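PDB 3OCO: hemolysin-like protein containing CBS domains from Oenococcus oeni, which is of unknown function but forms the paired CBS-domain part of a larger predicted membrane protein, whose family is tentatively assigned flavin adenine dinucleotide binding. Local coordinates for residues Y48-V58 and G69-V77; M17-V25 and V98-V107. All blocks are in the same frame, centred on the assembly; numbering follows the deposited sequence.

Overall arrangement
Contacts 1 and 2 lie on opposite sides of the chain's centre, their own centres 24 Å apart and their nearest atoms about 12 Å apart, so they do not touch. Contact 1 (48-58 with 69-77) is buried and local: a beta hairpin and the two helices flanking it, all within the first CBS sequence range. Contact 2 (17-25 with 98-107) is partly buried and long-range, bringing the N-terminal helix and the turn after it onto strand 96-99 and helix 104-113 of the second CBS range. The two share no element. Regular antiparallel pairing, with side chains laid against tyrosine rings, characterises contact 1; irregular backbone bonds, small aliphatic groups and a weak, water-bridged salt bridge make up contact 2. Both reach the second subunit.

Contact 1 of 2, residues Y48-V58 and G69-V77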
ATOM      1  N   TYR A  48       1.874   7.227  13.534  1.00 25.68           N
ATOM      2  CA  TYR A  48       1.959   6.081  12.637  1.00 27.23           C
ATOM      3  C   TYR A  48       1.931   4.780  13.451  1.00 24.05           C
ATOM      4  O   TYR A  48       1.145   3.879  13.171  1.00 28.71           O
ATOM      5  CB  TYR A  48       3.221   6.187  11.761  1.00 23.31           C
ATOM      6  CG  TYR A  48       3.620   4.888  11.095  1.00 34.38           C
ATOM      7  CD1 TYR A  48       2.772   4.256  10.189  1.00 30.77           C
ATOM      8  CD2 TYR A  48       4.845   4.294  11.366  1.00 31.34           C
ATOM      9  CE1 TYR A  48       3.134   3.068   9.580  1.00 34.62           C
ATOM     10  CE2 TYR A  48       5.209   3.108  10.762  1.00 26.86           C
ATOM     11  CZ  TYR A  48       4.353   2.501   9.870  1.00 34.09           C
ATOM     12  OH  TYR A  48       4.714   1.310   9.275  1.00 36.67           O
ATOM     13  N   LEU A  49       2.752   4.721  14.492  1.00 22.25           N
ATOM     14  CA  LEU A  49       2.903   3.515  15.308  1.00 30.63           C
ATOM     15  C   LEU A  49       1.608   3.129  15.988  1.00 30.81           C
ATOM     16  O   LEU A  49       1.381   1.962  16.304  1.00 34.93           O
ATOM     17  CB  LEU A  49       4.012   3.708  16.348  1.00 25.86           C
ATOM     18  CG  LEU A  49       5.405   3.642  15.729  1.00 28.29           C
ATOM     19  CD1 LEU A  49       6.476   3.973  16.723  1.00 28.59           C
ATOM     20  CD2 LEU A  49       5.631   2.250  15.175  1.00 36.82           C
ATOM     21  N   GLU A  50       0.758   4.121  16.200  1.00 31.39           N
ATOM     22  CA  GLU A  50      -0.525   3.916  16.848  1.00 31.95           C
ATOM     23  C   GLU A  50      -1.640   3.552  15.857  1.00 32.36           C
ATOM     24  O   GLU A  50      -2.541   2.776  16.188  1.00 31.93           O
ATOM     25  CB  GLU A  50      -0.906   5.177  17.625  1.00 36.03           C
ATOM     26  CG  GLU A  50      -2.246   5.108  18.336  1.00 36.23           C
ATOM     27  CD  GLU A  50      -2.276   4.086  19.471  1.00 42.29           C
ATOM     28  OE1 GLU A  50      -1.225   3.478  19.773  1.00 43.26           O
ATOM     29  OE2 GLU A  50      -3.361   3.902  20.063  1.00 42.71           O
ATOM     30  N   GLU A  51      -1.581   4.100  14.645  1.00 25.03           N
ATOM     31  CA  GLU A  51      -2.692   3.947  13.697  1.00 27.57           C
ATOM     32  C   GLU A  51      -2.346   3.214  12.390  1.00 31.69           C
ATOM     33  O   GLU A  51      -3.243   2.879  11.614  1.00 30.84           O
ATOM     34  CB  GLU A  51      -3.282   5.317  13.371  1.00 28.93           C
ATOM     35  CG  GLU A  51      -3.495   6.183  14.604  1.00 40.95           C
ATOM     36  CD  GLU A  51      -4.534   7.261  14.386  1.00 48.50           C
ATOM     37  OE1 GLU A  51      -4.257   8.192  13.599  1.00 54.66           O
ATOM     38  OE2 GLU A  51      -5.624   7.176  15.000  1.00 46.71           O
ATOM     39  N   GLN A  52      -1.053   3.004  12.136  1.00 26.79           N
ATOM     40  CA  GLN A  52      -0.584   2.189  10.995  1.00 38.49           C
ATOM     41  C   GLN A  52      -0.747   2.757   9.585  1.00 41.96           C
ATOM     42  O   GLN A  52      -0.038   2.316   8.679  1.00 42.64           O
ATOM     43  CB  GLN A  52      -1.242   0.807  10.965  1.00 34.26           C
ATOM     44  CG  GLN A  52      -1.177  -0.014  12.210  1.00 41.07           C
ATOM     45  CD  GLN A  52      -1.846  -1.352  11.969  1.00 52.21           C
ATOM     46  OE1 GLN A  52      -1.448  -2.105  11.075  1.00 45.81           O
ATOM     47  NE2 GLN A  52      -2.893  -1.638  12.733  1.00 61.24           N
ATOM     48  N   TYR A  53      -1.691   3.674   9.362  1.00 27.28           N
ATOM     49  CA  TYR A  53      -1.875   4.181   7.999  1.00 28.57           C
ATOM     50  C   TYR A  53      -0.520   4.563   7.432  1.00 21.38           C
ATOM     51  O   TYR A  53       0.342   5.037   8.148  1.00 23.14           O
ATOM     52  CB  TYR A  53      -2.831   5.383   7.955  1.00 33.66           C
ATOM     53  CG  TYR A  53      -4.162   5.145   8.629  1.00 30.44           C
ATOM     54  CD1 TYR A  53      -5.155   4.425   8.002  1.00 34.14           C
ATOM     55  CD2 TYR A  53      -4.425   5.658   9.897  1.00 35.18           C
ATOM     56  CE1 TYR A  53      -6.377   4.206   8.619  1.00 42.32           C
ATOM     57  CE2 TYR A  53      -5.646   5.444  10.524  1.00 29.62           C
ATOM     58  CZ  TYR A  53      -6.616   4.715   9.880  1.00 40.28           C
ATOM     59  OH  TYR A  53      -7.834   4.498  10.493  1.00 50.20           O
ATOM     60  N   SER A  54      -0.307   4.348   6.150  1.00 24.43           N
ATOM     61  CA  SER A  54       1.004   4.660   5.609  1.00 25.68           C
ATOM     62  C   SER A  54       1.095   6.092   5.093  1.00 32.72           C
ATOM     63  O   SER A  54       2.190   6.621   4.881  1.00 35.75           O
ATOM     64  CB  SER A  54       1.375   3.675   4.507  1.00 27.49           C
ATOM     65  OG  SER A  54       0.446   3.740   3.453  1.00 23.91           O
ATOM     66  N   ARG A  55      -0.057   6.714   4.879  1.00 34.02           N
ATOM     67  CA  ARG A  55      -0.100   8.102   4.418  1.00 37.42           C
ATOM     68  C   ARG A  55      -1.068   8.948   5.221  1.00 31.85           C
ATOM     69  O   ARG A  55      -2.233   8.582   5.380  1.00 25.87           O
ATOM     70  CB  ARG A  55      -0.481   8.170   2.949  1.00 41.33           C
ATOM     71  CG  ARG A  55       0.458   7.400   2.072  1.00 44.69           C
ATOM     72  CD  ARG A  55       0.118   7.623   0.641  1.00 44.65           C
ATOM     73  NE  ARG A  55       1.042   6.924  -0.230  1.00 46.60           N
ATOM     74  CZ  ARG A  55       0.739   5.805  -0.870  1.00 49.45           C
ATOM     75  NH1 ARG A  55      -0.473   5.278  -0.721  1.00 51.13           N
ATOM     76  NH2 ARG A  55       1.640   5.233  -1.665  1.00 44.43           N
ATOM     77  N   PHE A  56      -0.573  10.076   5.722  1.00 26.67           N
ATOM     78  CA  PHE A  56      -1.391  10.998   6.504  1.00 29.01           C
ATOM     79  C   PHE A  56      -1.518  12.330   5.801  1.00 32.06           C
ATOM     80  O   PHE A  56      -0.518  13.003   5.542  1.00 27.56           O
ATOM     81  CB  PHE A  56      -0.765  11.252   7.870  1.00 30.61           C
ATOM     82  CG  PHE A  56      -0.870  10.096   8.813  1.00 39.42           C
ATOM     83  CD1 PHE A  56      -2.007   9.920   9.588  1.00 46.50           C
ATOM     84  CD2 PHE A  56       0.170   9.189   8.938  1.00 46.22           C
ATOM     85  CE1 PHE A  56      -2.106   8.846  10.469  1.00 47.05           C
ATOM     86  CE2 PHE A  56       0.078   8.117   9.815  1.00 44.75           C
ATOM     87  CZ  PHE A  56      -1.064   7.949  10.585  1.00 43.25           C
ATOM     88  N   PRO A  57      -2.758  12.723   5.500  1.00 40.09           N
ATOM     89  CA  PRO A  57      -3.050  14.089   5.070  1.00 33.63           C
ATOM     90  C   PRO A  57      -2.466  15.077   6.070  1.00 25.53           C
ATOM     91  O   PRO A  57      -2.580  14.872   7.300  1.00 22.61           O
ATOM     92  CB  PRO A  57      -4.571  14.145   5.133  1.00 38.09           C
ATOM     93  CG  PRO A  57      -5.009  12.724   5.013  1.00 37.36           C
ATOM     94  CD  PRO A  57      -3.980  11.938   5.735  1.00 35.29           C
ATOM     95  N   VAL A  58      -1.789  16.096   5.548  1.00 17.58           N
ATOM     96  CA  VAL A  58      -1.234  17.176   6.354  0.60 22.35           C
ATOM     97  C   VAL A  58      -2.162  18.409   6.311  1.00 31.82           C
ATOM     98  O   VAL A  58      -2.469  18.899   5.233  1.00 33.40           O
ATOM     99  CB  VAL A  58       0.164  17.573   5.836  0.60 23.92           C
ATOM    100  CG1 VAL A  58       0.659  18.836   6.527  0.60 27.73           C
ATOM    101  CG2 VAL A  58       1.157  16.420   6.018  0.60 21.07           C
ATOM    102  N   GLY A  69      -1.211  18.699   1.761  1.00 35.38           N
ATOM    103  CA  GLY A  69      -0.413  17.614   1.201  1.00 33.86           C
ATOM    104  C   GLY A  69      -0.501  16.338   2.027  1.00 32.39           C
ATOM    105  O   GLY A  69      -1.423  16.195   2.834  1.00 26.86           O
ATOM    106  N   TYR A  70       0.446  15.411   1.849  1.00 32.90           N
ATOM    107  CA  TYR A  70       0.475  14.227   2.710  1.00 23.01           C
ATOM    108  C   TYR A  70       1.855  13.931   3.222  1.00 23.17           C
ATOM    109  O   TYR A  70       2.846  14.347   2.610  1.00 22.12           O
ATOM    110  CB  TYR A  70      -0.098  12.993   2.015  1.00 21.67           C
ATOM    111  CG  TYR A  70       0.854  12.300   1.061  1.00 31.39           C
ATOM    112  CD1 TYR A  70       1.532  11.132   1.432  1.00 31.90           C
ATOM    113  CD2 TYR A  70       1.062  12.796  -0.215  1.00 32.46           C
ATOM    114  CE1 TYR A  70       2.403  10.490   0.546  1.00 22.54           C
ATOM    115  CE2 TYR A  70       1.920  12.169  -1.104  1.00 35.34           C
ATOM    116  CZ  TYR A  70       2.592  11.020  -0.722  1.00 34.33           C
ATOM    117  OH  TYR A  70       3.439  10.423  -1.631  1.00 42.12           O
ATOM    118  N   ALA A  71       1.904  13.225   4.359  1.00 21.46           N
ATOM    119  CA  ALA A  71       3.157  12.669   4.895  1.00 29.22           C
ATOM    120  C   ALA A  71       3.216  11.129   4.799  1.00 32.66           C
ATOM    121  O   ALA A  71       2.280  10.421   5.181  1.00 28.21           O
ATOM    122  CB  ALA A  71       3.384  13.120   6.319  1.00 24.48           C
ATOM    123  N   TYR A  72       4.339  10.635   4.295  1.00 32.21           N
ATOM    124  CA  TYR A  72       4.539   9.224   3.974  1.00 34.73           C
ATOM    125  C   TYR A  72       5.265   8.499   5.122  1.00 31.23           C
ATOM    126  O   TYR A  72       6.306   8.961   5.584  1.00 32.65           O
ATOM    127  CB  TYR A  72       5.332   9.173   2.659  1.00 35.07           C
ATOM    128  CG  TYR A  72       5.643   7.808   2.059  1.00 26.59           C
ATOM    129  CD1 TYR A  72       4.810   6.710   2.248  1.00 29.74           C
ATOM    130  CD2 TYR A  72       6.755   7.651   1.246  1.00 25.27           C
ATOM    131  CE1 TYR A  72       5.115   5.458   1.668  1.00 26.55           C
ATOM    132  CE2 TYR A  72       7.058   6.441   0.654  1.00 32.53           C
ATOM    133  CZ  TYR A  72       6.245   5.345   0.867  1.00 37.66           C
ATOM    134  OH  TYR A  72       6.588   4.148   0.265  1.00 45.94           O
ATOM    135  N   ASN A  73       4.705   7.388   5.607  1.00 28.68           N
ATOM    136  CA  ASN A  73       5.328   6.652   6.731  1.00 23.83           C
ATOM    137  C   ASN A  73       6.840   6.426   6.578  1.00 27.38           C
ATOM    138  O   ASN A  73       7.616   6.732   7.495  1.00 25.39           O
ATOM    139  CB  ASN A  73       4.582   5.347   7.097  1.00 19.93           C
ATOM    140  CG  ASN A  73       4.505   4.313   5.935  1.00 31.68           C
ATOM    141  OD1 ASN A  73       5.049   4.498   4.843  1.00 23.05           O
ATOM    142  ND2 ASN A  73       3.817   3.215   6.199  1.00 37.33           N
ATOM    143  N   TYR A  74       7.256   5.930   5.411  1.00 17.96           N
ATOM    144  CA  TYR A  74       8.685   5.797   5.090  1.00 27.42           C
ATOM    145  C   TYR A  74       9.490   7.055   5.408  1.00 35.02           C
ATOM    146  O   TYR A  74      10.581   6.975   5.993  1.00 32.53           O
ATOM    147  CB  TYR A  74       8.877   5.460   3.617  1.00 22.21           C
ATOM    148  CG  TYR A  74      10.324   5.362   3.171  1.00 29.94           C
ATOM    149  CD1 TYR A  74      11.105   4.261   3.499  1.00 23.61           C
ATOM    150  CD2 TYR A  74      10.891   6.350   2.384  1.00 36.34           C
ATOM    151  CE1 TYR A  74      12.418   4.169   3.070  1.00 32.61           C
ATOM    152  CE2 TYR A  74      12.196   6.267   1.951  1.00 40.19           C
ATOM    153  CZ  TYR A  74      12.961   5.175   2.296  1.00 43.07           C
ATOM    154  OH  TYR A  74      14.268   5.098   1.854  1.00 39.76           O
ATOM    155  N   ASP A  75       8.949   8.209   5.013  1.00 28.09           N
ATOM    156  CA  ASP A  75       9.635   9.497   5.176  1.00 23.39           C
ATOM    157  C   ASP A  75       9.774   9.860   6.641  1.00 21.34           C
ATOM    158  O   ASP A  75      10.818  10.353   7.072  1.00 23.89           O
ATOM    159  CB  ASP A  75       8.864  10.614   4.456  1.00 26.77           C
ATOM    160  CG  ASP A  75       9.045  10.584   2.947  1.00 32.33           C
ATOM    161  OD1 ASP A  75      10.086  10.077   2.471  1.00 35.23           O
ATOM    162  OD2 ASP A  75       8.142  11.086   2.236  1.00 41.64           O
ATOM    163  N   ILE A  76       8.700   9.628   7.389  1.00 19.34           N
ATOM    164  CA  ILE A  76       8.674   9.784   8.839  1.00 12.72           C
ATOM    165  C   ILE A  76       9.708   8.894   9.558  1.00 25.81           C
ATOM    166  O   ILE A  76      10.535   9.397  10.349  1.00 25.83           O
ATOM    167  CB  ILE A  76       7.246   9.496   9.395  1.00 25.63           C
ATOM    168  CG1 ILE A  76       6.229  10.445   8.746  1.00 29.52           C
ATOM    169  CG2 ILE A  76       7.190   9.665  10.907  1.00 25.11           C
ATOM    170  CD1 ILE A  76       4.774  10.004   8.872  1.00 24.31           C
ATOM    171  N   VAL A  77       9.686   7.577   9.317  1.00 18.42           N
ATOM    172  CA  VAL A  77      10.600   6.750  10.101  1.00  9.37           C
ATOM    173  C   VAL A  77      12.047   7.025   9.727  1.00 20.89           C
ATOM    174  O   VAL A  77      12.926   6.998  10.585  1.00 32.05           O
ATOM    175  CB  VAL A  77      10.266   5.201  10.121  1.00 26.02           C
ATOM    176  CG1 VAL A  77       8.910   4.912   9.538  1.00 15.71           C
ATOM    177  CG2 VAL A  77      11.374   4.368   9.469  1.00 22.60           C
TER
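Phe56 and Ala71 exchange the central pair of backbone hydrogen bonds of an antiparallel beta hairpin, part of the CBS fold, and helices 41-51 and 73-83 flank its strands. Both bonds are nearly straight, and Ala71 N lies 2.7 Å from Phe56 O. The strand segments 55-58 and 69-72 run at 146°, a twisted antiparallel pairing. The face carrying Phe56, Val58 and Ala71 is wholly buried: Val58 CG2 lies 4.0 Å from Ala71 CB, while Leu47 and Val35 pack on Phe56. On the other face Pro57 and Tyr70 are buried too, and only the end with Arg55 and Tyr72 is partly exposed to solvent. There the extended Arg55 chain runs alongside Tyr70, CD 3.7 Å from ring atom CE1, with the guanidinium plane steeply inclined to the ring; Pro117 touches both side chains, and Asp134 is a weak, long ionic partner of Arg55.

Where the strand passes into helix 73-83, Asn73 N donates to Ser54 O, so the pairing continues one residue beyond the strand. Asn73 CB sits over one face of the Tyr48 ring, 3.8 Å from its centroid, a CH-pi contact. The amide stands almost upright to that ring, at 82°. A chi1 of 60° puts this amide between Ser54 and the start of the helix, with OD1 turned to Tyr74 N, from which it accepts a bent hydrogen bond of 2.7 Å.

Contact 2 of 2, residues M17-V25 and V98-V107; sequences MNDKVASDV and VPENMKVPDV
Val104 is the main bump of this contact, fitting its two methyls into the bend of the chain between Met17 and Val25. CG1 stands anti to the backbone N (chi1 174°), which carries it to the selenium of selenomethionine Met17, 3.8 Å away; the two side chains cross at about a right angle. CG2 takes the other side of the hollow, against Lys20 CB and 3.8 Å from Val25 CG2. Next to it the Pro105 ring offers CG to Asn18 ND2, and Phe10 of the second subunit packs on both residues.

The backbones meet at a single bridge, Val21 with Lys103. Val104 N donates to Lys20 O (2.9 Å, 167°), and Ala22 N meets Met102 O almost head-on to the carbonyl, in a hydrogen bond of 2.8 Å. These bonds join the linker after the N-terminal helix to the strand-turn-helix passage of the second CBS sequence range, where residues 99-102 form a type I beta turn. That turn makes the second hollow: Ala22 CB enters it, 3.6 Å from Pro99 O, with Val98 and Val121 also touching this methyl. Val21 CG1 rests against the turn's Asn101 O, 3.2 Å away. At the exposed margin Lys103 bends round Val21 and lies alongside Asp19, its NZ making a weak, long salt bridge to OD1 (3.4 Å), while a water accepts from NZ and donates to OD1.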
HETATM    1  N   MSE A  17     -17.854   0.005 -10.399  1.00 53.93           N
HETATM    2  CA  MSE A  17     -16.961   1.048  -9.956  1.00 51.56           C
HETATM    3  C   MSE A  17     -16.671   2.046 -11.069  1.00 61.54           C
HETATM    4  O   MSE A  17     -16.344   3.204 -10.799  1.00 60.87           O
HETATM    5  CB  MSE A  17     -15.657   0.448  -9.458  1.00 36.86           C
HETATM    6  CG  MSE A  17     -14.908   1.363  -8.485  1.00 47.72           C
HETATM    7 SE   MSE A  17     -12.998   1.392  -8.834  0.58 57.42          SE
HETATM    8  CE  MSE A  17     -12.416   1.455  -6.989  1.00109.80           C
ATOM      9  N   ASN A  18     -16.775   1.597 -12.316  1.00 64.85           N
ATOM     10  CA  ASN A  18     -16.483   2.465 -13.449  1.00 62.87           C
ATOM     11  C   ASN A  18     -17.420   3.667 -13.465  1.00 61.22           C
ATOM     12  O   ASN A  18     -17.083   4.739 -13.973  1.00 55.45           O
ATOM     13  CB  ASN A  18     -16.584   1.692 -14.765  1.00 63.33           C
ATOM     14  CG  ASN A  18     -16.238   2.547 -15.970  1.00 65.55           C
ATOM     15  OD1 ASN A  18     -17.094   2.832 -16.817  1.00 70.29           O
ATOM     16  ND2 ASN A  18     -14.982   2.973 -16.049  1.00 53.96           N
ATOM     17  N   ASP A  19     -18.593   3.484 -12.875  1.00 65.52           N
ATOM     18  CA  ASP A  19     -19.646   4.486 -12.954  1.00 67.43           C
ATOM     19  C   ASP A  19     -19.780   5.288 -11.668  1.00 57.55           C
ATOM     20  O   ASP A  19     -20.489   6.291 -11.637  1.00 50.54           O
ATOM     21  CB  ASP A  19     -20.979   3.823 -13.307  1.00 77.50           C
ATOM     22  CG  ASP A  19     -21.808   4.661 -14.252  1.00 92.35           C
ATOM     23  OD1 ASP A  19     -21.333   5.739 -14.663  1.00 92.06           O
ATOM     24  OD2 ASP A  19     -22.934   4.243 -14.589  1.00103.24           O
ATOM     25  N   LYS A  20     -19.084   4.851 -10.617  1.00 50.99           N
ATOM     26  CA  LYS A  20     -19.142   5.510  -9.314  1.00 52.04           C
ATOM     27  C   LYS A  20     -18.381   6.831  -9.315  1.00 52.79           C
ATOM     28  O   LYS A  20     -17.593   7.108 -10.219  1.00 54.22           O
ATOM     29  CB  LYS A  20     -18.588   4.592  -8.222  1.00 53.90           C
ATOM     30  CG  LYS A  20     -19.575   3.562  -7.697  1.00 56.22           C
ATOM     31  CD  LYS A  20     -18.845   2.351  -7.117  1.00 63.37           C
ATOM     32  CE  LYS A  20     -19.828   1.300  -6.617  1.00 65.48           C
ATOM     33  NZ  LYS A  20     -20.624   1.812  -5.464  1.00 65.81           N
ATOM     34  N   VAL A  21     -18.622   7.647  -8.299  1.00 57.13           N
ATOM     35  CA  VAL A  21     -17.896   8.906  -8.160  1.00 52.49           C
ATOM     36  C   VAL A  21     -17.085   8.977  -6.868  1.00 45.85           C
ATOM     37  O   VAL A  21     -17.204   8.131  -5.981  1.00 38.39           O
ATOM     38  CB  VAL A  21     -18.827  10.116  -8.227  1.00 51.21           C
ATOM     39  CG1 VAL A  21     -19.530  10.159  -9.561  1.00 56.09           C
ATOM     40  CG2 VAL A  21     -19.825  10.073  -7.089  1.00 51.01           C
ATOM     41  N   ALA A  22     -16.267  10.014  -6.773  1.00 40.74           N
ATOM     42  CA  ALA A  22     -15.384  10.206  -5.638  1.00 32.98           C
ATOM     43  C   ALA A  22     -16.048   9.984  -4.263  1.00 41.85           C
ATOM     44  O   ALA A  22     -15.471   9.337  -3.388  1.00 50.43           O
ATOM     45  CB  ALA A  22     -14.737  11.586  -5.718  1.00 23.83           C
ATOM     46  N   SER A  23     -17.250  10.511  -4.073  1.00 36.13           N
ATOM     47  CA  SER A  23     -17.922  10.432  -2.776  1.00 35.01           C
ATOM     48  C   SER A  23     -18.408   9.033  -2.376  1.00 42.14           C
ATOM     49  O   SER A  23     -18.741   8.795  -1.216  1.00 50.85           O
ATOM     50  CB  SER A  23     -19.075  11.447  -2.705  1.00 33.27           C
ATOM     51  OG  SER A  23     -20.025  11.237  -3.731  1.00 42.17           O
ATOM     52  N   ASP A  24     -18.454   8.113  -3.332  1.00 40.74           N
ATOM     53  CA  ASP A  24     -18.889   6.743  -3.056  1.00 48.86           C
ATOM     54  C   ASP A  24     -17.769   5.884  -2.440  1.00 46.93           C
ATOM     55  O   ASP A  24     -18.029   4.900  -1.746  1.00 50.22           O
ATOM     56  CB  ASP A  24     -19.380   6.072  -4.344  1.00 51.18           C
ATOM     57  CG  ASP A  24     -20.424   6.899  -5.086  1.00 58.64           C
ATOM     58  OD1 ASP A  24     -21.216   6.318  -5.855  1.00 61.76           O
ATOM     59  OD2 ASP A  24     -20.452   8.129  -4.914  1.00 71.07           O
ATOM     60  N   VAL A  25     -16.528   6.288  -2.684  1.00 34.79           N
ATOM     61  CA  VAL A  25     -15.363   5.442  -2.473  1.00 37.17           C
ATOM     62  C   VAL A  25     -14.458   5.988  -1.377  1.00 40.82           C
ATOM     63  O   VAL A  25     -13.630   5.276  -0.810  1.00 39.83           O
ATOM     64  CB  VAL A  25     -14.553   5.354  -3.788  1.00 37.69           C
ATOM     65  CG1 VAL A  25     -13.174   4.793  -3.544  1.00 54.91           C
ATOM     66  CG2 VAL A  25     -15.296   4.511  -4.815  1.00 41.85           C
ATOM     67  N   VAL A  98     -10.031  16.860  -5.980  1.00 43.55           N
ATOM     68  CA  VAL A  98     -11.047  16.519  -6.968  1.00 37.61           C
ATOM     69  C   VAL A  98     -12.413  16.750  -6.338  1.00 40.12           C
ATOM     70  O   VAL A  98     -12.550  16.599  -5.120  1.00 47.44           O
ATOM     71  CB  VAL A  98     -10.936  15.029  -7.409  1.00 44.20           C
ATOM     72  CG1 VAL A  98      -9.488  14.658  -7.748  1.00 47.47           C
ATOM     73  CG2 VAL A  98     -11.461  14.092  -6.334  1.00 38.00           C
ATOM     74  N   PRO A  99     -13.430  17.099  -7.165  1.00 30.04           N
ATOM     75  CA  PRO A  99     -14.798  17.341  -6.686  1.00 33.79           C
ATOM     76  C   PRO A  99     -15.515  16.045  -6.320  1.00 40.44           C
ATOM     77  O   PRO A  99     -15.178  14.992  -6.869  1.00 44.48           O
ATOM     78  CB  PRO A  99     -15.496  17.991  -7.895  1.00 38.16           C
ATOM     79  CG  PRO A  99     -14.479  18.014  -9.027  1.00 34.82           C
ATOM     80  CD  PRO A  99     -13.355  17.105  -8.638  1.00 24.50           C
ATOM     81  N   GLU A 100     -16.485  16.120  -5.409  1.00 45.26           N
ATOM     82  CA  GLU A 100     -17.243  14.934  -4.982  1.00 45.44           C
ATOM     83  C   GLU A 100     -17.808  14.119  -6.132  1.00 43.25           C
ATOM     84  O   GLU A 100     -18.000  12.907  -6.014  1.00 47.56           O
ATOM     85  CB  GLU A 100     -18.396  15.332  -4.064  1.00 49.45           C
ATOM     86  CG  GLU A 100     -17.998  15.588  -2.640  1.00 53.48           C
ATOM     87  CD  GLU A 100     -19.008  16.440  -1.910  1.00 70.87           C
ATOM     88  OE1 GLU A 100     -20.207  16.382  -2.253  1.00 81.01           O
ATOM     89  OE2 GLU A 100     -18.603  17.180  -0.994  1.00 77.74           O
ATOM     90  N   ASN A 101     -18.088  14.779  -7.246  1.00 45.82           N
ATOM     91  CA  ASN A 101     -18.796  14.119  -8.331  1.00 48.32           C
ATOM     92  C   ASN A 101     -17.901  13.564  -9.442  1.00 47.18           C
ATOM     93  O   ASN A 101     -18.409  13.015 -10.413  1.00 51.10           O
ATOM     94  CB  ASN A 101     -19.887  15.028  -8.914  1.00 46.34           C
ATOM     95  CG  ASN A 101     -19.330  16.336  -9.438  1.00 64.43           C
ATOM     96  OD1 ASN A 101     -18.718  16.383 -10.505  1.00 69.10           O
ATOM     97  ND2 ASN A 101     -19.528  17.408  -8.678  1.00 74.02           N
HETATM   98  N   MSE A 102     -16.583  13.690  -9.313  1.00 40.38           N
HETATM   99  CA  MSE A 102     -15.709  13.125 -10.341  1.00 45.27           C
HETATM  100  C   MSE A 102     -15.859  11.607 -10.391  1.00 47.52           C
HETATM  101  O   MSE A 102     -15.873  10.944  -9.360  1.00 35.88           O
HETATM  102  CB  MSE A 102     -14.242  13.488 -10.108  1.00 50.02           C
HETATM  103  CG  MSE A 102     -13.464  13.711 -11.396  1.00 47.34           C
HETATM  104 SE   MSE A 102     -11.539  13.875 -11.144  0.72 59.91          SE
HETATM  105  CE  MSE A 102     -11.097  14.840 -12.783  1.00146.63           C
ATOM    106  N   LYS A 103     -15.989  11.067 -11.598  1.00 56.24           N
ATOM    107  CA  LYS A 103     -16.063   9.626 -11.776  1.00 56.02           C
ATOM    108  C   LYS A 103     -14.746   9.001 -11.341  1.00 58.74           C
ATOM    109  O   LYS A 103     -13.670   9.513 -11.645  1.00 60.28           O
ATOM    110  CB  LYS A 103     -16.360   9.270 -13.232  1.00 60.30           C
ATOM    111  CG  LYS A 103     -17.722   8.628 -13.472  1.00 66.09           C
ATOM    112  CD  LYS A 103     -18.858   9.609 -13.235  1.00 76.58           C
ATOM    113  CE  LYS A 103     -20.169   9.090 -13.843  1.00 84.52           C
ATOM    114  NZ  LYS A 103     -20.025   8.838 -15.317  1.00 91.52           N
ATOM    115  N   VAL A 104     -14.841   7.884 -10.636  1.00 50.74           N
ATOM    116  CA  VAL A 104     -13.673   7.241 -10.059  1.00 47.53           C
ATOM    117  C   VAL A 104     -12.462   7.142 -10.996  1.00 49.23           C
ATOM    118  O   VAL A 104     -11.378   7.592 -10.640  1.00 55.25           O
ATOM    119  CB  VAL A 104     -14.038   5.879  -9.463  1.00 44.59           C
ATOM    120  CG1 VAL A 104     -12.805   5.156  -9.011  1.00 38.52           C
ATOM    121  CG2 VAL A 104     -14.999   6.079  -8.293  1.00 38.39           C
ATOM    122  N   PRO A 105     -12.636   6.574 -12.198  1.00 50.30           N
ATOM    123  CA  PRO A 105     -11.479   6.456 -13.099  1.00 54.03           C
ATOM    124  C   PRO A 105     -10.843   7.809 -13.426  1.00 55.83           C
ATOM    125  O   PRO A 105      -9.620   7.870 -13.637  1.00 53.94           O
ATOM    126  CB  PRO A 105     -12.078   5.852 -14.369  1.00 54.90           C
ATOM    127  CG  PRO A 105     -13.308   5.142 -13.902  1.00 60.91           C
ATOM    128  CD  PRO A 105     -13.847   5.958 -12.766  1.00 53.10           C
ATOM    129  N   ASP A 106     -11.661   8.865 -13.468  1.00 38.27           N
ATOM    130  CA  ASP A 106     -11.160  10.206 -13.752  1.00 47.69           C
ATOM    131  C   ASP A 106     -10.319  10.744 -12.599  1.00 50.70           C
ATOM    132  O   ASP A 106      -9.372  11.496 -12.812  1.00 53.58           O
ATOM    133  CB  ASP A 106     -12.301  11.161 -14.069  1.00 49.94           C
ATOM    134  CG  ASP A 106     -12.889  10.923 -15.443  1.00 61.59           C
ATOM    135  OD1 ASP A 106     -12.211  10.278 -16.269  1.00 62.13           O
ATOM    136  OD2 ASP A 106     -14.021  11.387 -15.701  1.00 72.37           O
ATOM    137  N   VAL A 107     -10.661  10.353 -11.377  1.00 47.46           N
ATOM    138  CA  VAL A 107      -9.823  10.682 -10.242  1.00 45.68           C
ATOM    139  C   VAL A 107      -8.522   9.877 -10.309  1.00 49.50           C
ATOM    140  O   VAL A 107      -7.442  10.439 -10.149  1.00 52.78           O
ATOM    141  CB  VAL A 107     -10.575  10.523  -8.887  1.00 61.09           C
ATOM    142  CG1 VAL A 107     -12.077  10.429  -9.123  1.00 62.67           C
ATOM    143  CG2 VAL A 107     -10.075   9.334  -8.089  1.00 47.64           C
TER
HETATM  144  O   HOH W   1     -19.634   6.260 -17.068  1.00 42.38           O
HETATM  145  O   HOH W   2     -21.050  13.295  -5.786  1.00 37.56           O